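Local coordinates for protein Succinylglutamatedesuccinylase/aspartoacylase (Rhodobacter sphaeroides 2.4.1, PDB 3CDX) that probably hydrolyses non-peptide carbon-nitrogen bonds in linear amides, as a metal-dependent member of the succinylglutamate desuccinylase/aspartoacylase family, and carries a calcium ion in the crystal, at residues V56-G61 against I144-H149; H63-E68 against A151-D156. All coordinates share one frame; numbering follows the deposited sequence.

Both contacts lie within the catalytic domain of the family, and their centres are about 15 Å apart. Their segments alternate along the chain: 56-61 and 63-68 come first, 144-149 and 151-156 follow some 80 residues later. Contact 1 pairs strands 55-60 and 144-148 side by side in the parallel part of the sheet; contact 2 joins the two loops that leave the C-terminal ends of these same strands, one leading into helix 68-79 and the other into strand 155-157. The calcium ion sits where they meet: His149 of contact 1 and His63 and Glu66 of contact 2 bind it together, an arrangement consistent with the zinc site of related enzymes.

Contact 1 (V56-G61 against I144-H149); sequences VLLTGG and ISVDMH. With CA (calcium ion), chain G.
Two neighbouring parallel strands of the catalytic-domain sheet, 56-60 and 144-148, run side by side here and lead into the metal site. Their axes approach to 4.9 Å. Four backbone hydrogen bonds alternate across them: Leu57 N to Ile144 O, Val146 N to Leu57 O, Thr59 N to Val146 O and Met148 N to Thr59 O. On one face Val56 and Ile144 lie alongside each other, CG2 of Val56 meeting CG2 of Ile144 at 3.6 Å; farther along, Leu58 CD2 rests on Val146 CB at 3.8 Å. On the opposite face, past Leu57, the contact turns polar. Thr59 OG1, set between its own backbone N and carbonyl carbon (chi1 53°), donates to Asp147 OD1 at 2.7 Å from above the carboxylate plane. The other oxygen, Asp147 OD2, accepts from His149 NE2 at 2.6 Å, in the plane of the imidazole but from well above that of the carboxylate. With NE2 as donor, His149 ND1 is turned to the calcium ion at 2.3 Å; Asp147 is thus a second-shell residue that fixes the ring's rotation, and Thr59 in turn steadies Asp147. A water donates to Thr59 OG1 and Leu57 O and also bonds to Ser145 OG. Helices 68-79 and 223-239 pack on the face of Leu58 and Met148, and Phe199 of helix 199-205 on that of Thr59 and Asp147, while strands 87-92 and 209-214 flank the pair.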
loop_
_atom_site.group_PDB
_atom_site.type_symbol
_atom_site.label_atom_id
_atom_site.label_comp_id
_atom_site.label_asym_id
_atom_site.label_seq_id
_atom_site.Cartn_x
_atom_site.Cartn_y
_atom_site.Cartn_z
ATOM N N VAL A 56 5.413 -25.596 33.347
ATOM C CA VAL A 56 4.212 -24.995 32.760
ATOM C C VAL A 56 4.587 -23.894 31.784
ATOM O O VAL A 56 5.249 -22.941 32.143
ATOM C CB VAL A 56 3.274 -24.416 33.855
ATOM C CG1 VAL A 56 2.093 -23.697 33.224
ATOM C CG2 VAL A 56 2.825 -25.549 34.834
ATOM N N LEU A 57 4.144 -24.025 30.536
ATOM C CA LEU A 57 4.455 -23.007 29.535
ATOM C C LEU A 57 3.206 -22.200 29.234
ATOM O O LEU A 57 2.167 -22.766 28.862
ATOM C CB LEU A 57 5.052 -23.639 28.277
ATOM C CG LEU A 57 5.116 -22.813 26.979
ATOM C CD1 LEU A 57 6.117 -21.636 27.057
ATOM C CD2 LEU A 57 5.405 -23.730 25.798
ATOM N N LEU A 58 3.337 -20.877 29.375
ATOM C CA LEU A 58 2.241 -19.900 29.254
ATOM C C LEU A 58 2.560 -18.957 28.101
ATOM O O LEU A 58 3.592 -18.249 28.135
ATOM C CB LEU A 58 2.077 -19.101 30.571
ATOM C CG LEU A 58 1.739 -19.934 31.831
ATOM C CD1 LEU A 58 1.743 -19.090 33.032
ATOM C CD2 LEU A 58 0.432 -20.732 31.693
ATOM N N THR A 59 1.748 -19.005 27.048
ATOM C CA THR A 59 2.009 -18.155 25.890
ATOM C C THR A 59 0.841 -17.229 25.652
ATOM O O THR A 59 -0.313 -17.624 25.853
ATOM C CB THR A 59 2.336 -18.974 24.577
ATOM O OG1 THR A 59 1.306 -19.950 24.320
ATOM C CG2 THR A 59 3.691 -19.666 24.715
ATOM N N GLY A 60 1.143 -15.990 25.257
ATOM C CA GLY A 60 0.139 -15.027 24.847
ATOM C C GLY A 60 0.598 -14.251 23.616
ATOM O O GLY A 60 1.777 -14.283 23.261
ATOM N N GLY A 61 -0.340 -13.588 22.945
ATOM C CA GLY A 61 -0.003 -12.666 21.853
ATOM C C GLY A 61 0.532 -13.379 20.625
ATOM O O GLY A 61 1.271 -12.802 19.837
ATOM N N ILE A 144 2.932 -29.014 30.453
ATOM C CA ILE A 144 1.628 -28.498 30.042
ATOM C C ILE A 144 1.790 -27.121 29.378
ATOM O O ILE A 144 2.635 -26.340 29.779
ATOM C CB ILE A 144 0.630 -28.437 31.244
ATOM C CG1 ILE A 144 -0.747 -27.911 30.775
ATOM C CG2 ILE A 144 1.211 -27.598 32.381
ATOM C CD1 ILE A 144 -1.779 -27.908 31.847
ATOM N N SER A 145 0.925 -26.838 28.399
ATOM C CA SER A 145 0.848 -25.516 27.764
ATOM C C SER A 145 -0.555 -24.929 27.856
ATOM O O SER A 145 -1.564 -25.624 27.613
ATOM C CB SER A 145 1.299 -25.594 26.290
ATOM O OG SER A 145 0.680 -24.577 25.474
ATOM N N VAL A 146 -0.599 -23.656 28.239
ATOM C CA VAL A 146 -1.801 -22.824 28.119
ATOM C C VAL A 146 -1.484 -21.710 27.087
ATOM O O VAL A 146 -0.631 -20.859 27.290
ATOM C CB VAL A 146 -2.300 -22.214 29.458
ATOM C CG1 VAL A 146 -3.683 -21.547 29.260
ATOM C CG2 VAL A 146 -2.384 -23.310 30.583
ATOM N N ASP A 147 -2.143 -21.789 25.948
ATOM C CA ASP A 147 -1.960 -20.810 24.892
ATOM C C ASP A 147 -3.180 -19.891 24.915
ATOM O O ASP A 147 -4.328 -20.312 24.664
ATOM C CB ASP A 147 -1.697 -21.533 23.531
ATOM C CG ASP A 147 -1.354 -20.566 22.391
ATOM O OD1 ASP A 147 -0.773 -19.461 22.625
ATOM O OD2 ASP A 147 -1.728 -20.916 21.251
ATOM N N MET A 148 -2.945 -18.645 25.308
ATOM C CA MET A 148 -4.053 -17.720 25.546
ATOM C C MET A 148 -4.483 -16.873 24.310
ATOM O O MET A 148 -3.717 -16.030 23.774
ATOM C CB MET A 148 -3.696 -16.818 26.735
ATOM C CG MET A 148 -3.369 -17.593 28.068
ATOM S SD MET A 148 -3.130 -16.621 29.586
ATOM C CE MET A 148 -4.787 -16.224 30.052
ATOM N N HIS A 149 -5.728 -17.084 23.903
ATOM C CA HIS A 149 -6.296 -16.444 22.745
ATOM C C HIS A 149 -7.590 -15.715 23.094
ATOM O O HIS A 149 -8.140 -15.882 24.206
ATOM C CB HIS A 149 -6.563 -17.512 21.656
ATOM C CG HIS A 149 -5.309 -18.044 21.028
ATOM N ND1 HIS A 149 -4.812 -17.571 19.831
ATOM C CD2 HIS A 149 -4.429 -18.977 21.457
ATOM C CE1 HIS A 149 -3.683 -18.191 19.542
ATOM N NE2 HIS A 149 -3.435 -19.064 20.504
HETATM CA CA CA G . -6.000 -16.410 18.223
HETATM O O HOH W 1 1.598 -22.300 25.661
HETATM O O HOH W 2 -3.126 -13.263 24.099
#

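Contact 2 (H63-E68 against A151-D156); sequences HGDEYE and AGHSYD. With CA (calcium ion), chain G.
Asp65 and His153 meet with carboxylate and imidazole nearly coplanar, their planes 17° apart. OD2 of Asp65 turns its anti lone pair to His153 ND1, 2.7 Å away, and the almost straight bond (176° at the hydrogen) lies in the ring plane. Asp65 OD2 takes a second bond, from His153 N at 3.2 Å, which arrives from above the carboxylate plane. Because CG of Asp65 stands between its backbone N and carbonyl carbon (chi1 60°), the carboxylate reaches across to the turn at Gly152, whose phi is positive and where a side chain would run into OD2. With Asp65 replaced by an alanine, both N-H groups of His153 would probably lose their acceptor and its ring would be freer to turn. Asn34 of a second subunit packs on both Asp65 and His153. Glu66 heads elsewhere: its CG passes Gly152 N at 3.9 Å, and its extended chain delivers OE1 and OE2 to the calcium ion at 2.3 and 2.4 Å, which His63 ND1 also binds at 2.4 Å. The side chain of Tyr67, its OH hydrogen-bonded to Asp103, crosses that of His153 at about a right angle, and a water links this OH to His153 NE2. The loop of Asp65 follows strand 55-60 and opens helix 68-79, and that of His153 connects strands 144-148 and 155-157.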
loop_
_atom_site.group_PDB
_atom_site.type_symbol
_atom_site.label_atom_id
_atom_site.label_comp_id
_atom_site.label_asym_id
_atom_site.label_seq_id
_atom_site.Cartn_x
_atom_site.Cartn_y
_atom_site.Cartn_z
ATOM N N HIS A 63 -1.408 -14.043 18.328
ATOM C CA HIS A 63 -2.051 -13.062 17.471
ATOM C C HIS A 63 -1.956 -11.706 18.144
ATOM O O HIS A 63 -2.194 -11.581 19.345
ATOM C CB HIS A 63 -3.511 -13.460 17.178
ATOM C CG HIS A 63 -3.625 -14.660 16.281
ATOM N ND1 HIS A 63 -4.491 -15.702 16.530
ATOM C CD2 HIS A 63 -2.958 -14.996 15.148
ATOM C CE1 HIS A 63 -4.355 -16.633 15.596
ATOM N NE2 HIS A 63 -3.439 -16.223 14.736
ATOM N N GLY A 64 -1.540 -10.701 17.388
ATOM C CA GLY A 64 -1.225 -9.408 17.975
ATOM C C GLY A 64 -2.412 -8.692 18.607
ATOM O O GLY A 64 -2.221 -7.880 19.534
ATOM N N ASP A 65 -3.614 -8.989 18.114
ATOM C CA ASP A 65 -4.854 -8.331 18.575
ATOM C C ASP A 65 -5.618 -9.122 19.657
ATOM O O ASP A 65 -6.778 -8.858 19.929
ATOM C CB ASP A 65 -5.793 -8.020 17.387
ATOM C CG ASP A 65 -6.233 -9.270 16.615
ATOM O OD1 ASP A 65 -5.649 -10.365 16.765
ATOM O OD2 ASP A 65 -7.161 -9.142 15.807
ATOM N N GLU A 66 -4.978 -10.118 20.245
ATOM C CA GLU A 66 -5.646 -10.889 21.282
ATOM C C GLU A 66 -4.943 -10.578 22.582
ATOM O O GLU A 66 -3.878 -11.094 22.820
ATOM C CB GLU A 66 -5.617 -12.353 20.916
ATOM C CG GLU A 66 -6.374 -12.568 19.653
ATOM C CD GLU A 66 -6.282 -13.957 19.115
ATOM O OE1 GLU A 66 -5.779 -14.857 19.845
ATOM O OE2 GLU A 66 -6.696 -14.121 17.937
ATOM N N TYR A 67 -5.571 -9.705 23.385
ATOM C CA TYR A 67 -4.928 -8.967 24.496
ATOM C C TYR A 67 -4.858 -9.669 25.837
ATOM O O TYR A 67 -3.904 -9.451 26.608
ATOM C CB TYR A 67 -5.654 -7.634 24.731
ATOM C CG TYR A 67 -5.900 -6.850 23.463
ATOM C CD1 TYR A 67 -4.829 -6.445 22.629
ATOM C CD2 TYR A 67 -7.200 -6.497 23.101
ATOM C CE1 TYR A 67 -5.083 -5.713 21.454
ATOM C CE2 TYR A 67 -7.475 -5.804 21.929
ATOM C CZ TYR A 67 -6.428 -5.395 21.118
ATOM O OH TYR A 67 -6.780 -4.716 19.950
ATOM N N GLU A 68 -5.870 -10.500 26.131
ATOM C CA GLU A 68 -6.023 -10.988 27.511
ATOM C C GLU A 68 -4.834 -11.831 27.995
ATOM O O GLU A 68 -4.373 -11.671 29.139
ATOM C CB GLU A 68 -7.385 -11.694 27.685
ATOM C CG GLU A 68 -8.544 -10.713 27.828
ATOM C CD GLU A 68 -8.908 -9.935 26.543
ATOM O OE1 GLU A 68 -8.251 -10.040 25.477
ATOM O OE2 GLU A 68 -9.883 -9.171 26.618
ATOM N N ALA A 151 -10.997 -13.839 20.321
ATOM C CA ALA A 151 -11.432 -13.771 18.915
ATOM C C ALA A 151 -10.914 -12.540 18.162
ATOM O O ALA A 151 -11.244 -12.356 16.986
ATOM C CB ALA A 151 -12.936 -13.876 18.815
ATOM N N GLY A 152 -10.101 -11.716 18.843
ATOM C CA GLY A 152 -9.445 -10.556 18.243
ATOM C C GLY A 152 -10.463 -9.577 17.675
ATOM O O GLY A 152 -11.416 -9.179 18.373
ATOM N N HIS A 153 -10.277 -9.223 16.404
ATOM C CA HIS A 153 -11.243 -8.433 15.656
ATOM C C HIS A 153 -12.335 -9.218 14.930
ATOM O O HIS A 153 -13.242 -8.608 14.368
ATOM C CB HIS A 153 -10.516 -7.560 14.625
ATOM C CG HIS A 153 -9.652 -6.509 15.243
ATOM N ND1 HIS A 153 -8.398 -6.783 15.747
ATOM C CD2 HIS A 153 -9.863 -5.188 15.462
ATOM C CE1 HIS A 153 -7.870 -5.676 16.243
ATOM N NE2 HIS A 153 -8.726 -4.687 16.053
ATOM N N SER A 154 -12.257 -10.546 14.958
ATOM C CA SER A 154 -13.156 -11.435 14.207
ATOM C C SER A 154 -14.565 -11.677 14.829
ATOM O O SER A 154 -15.584 -11.757 14.118
ATOM C CB SER A 154 -12.459 -12.793 13.971
ATOM O OG SER A 154 -11.297 -12.652 13.159
ATOM N N TYR A 155 -14.604 -11.788 16.141
ATOM C CA TYR A 155 -15.796 -12.160 16.876
ATOM C C TYR A 155 -15.663 -11.638 18.290
ATOM O O TYR A 155 -14.623 -11.137 18.679
ATOM C CB TYR A 155 -15.889 -13.702 17.017
ATOM C CG TYR A 155 -15.975 -14.355 15.702
ATOM C CD1 TYR A 155 -17.111 -14.182 14.929
ATOM C CD2 TYR A 155 -14.926 -15.116 15.210
ATOM C CE1 TYR A 155 -17.218 -14.729 13.680
ATOM C CE2 TYR A 155 -15.006 -15.691 13.951
ATOM C CZ TYR A 155 -16.169 -15.477 13.178
ATOM O OH TYR A 155 -16.320 -16.019 11.918
ATOM N N ASP A 156 -16.735 -11.759 19.048
ATOM C CA ASP A 156 -16.571 -11.837 20.470
ATOM C C ASP A 156 -16.656 -13.312 20.833
ATOM O O ASP A 156 -17.181 -14.142 20.063
ATOM C CB ASP A 156 -17.623 -11.024 21.227
ATOM C CG ASP A 156 -17.158 -10.651 22.636
ATOM O OD1 ASP A 156 -15.958 -10.859 22.947
ATOM O OD2 ASP A 156 -17.986 -10.139 23.438
HETATM CA CA CA G . -6.000 -16.410 18.223
HETATM O O HOH W 3 -8.185 -3.029 18.060
#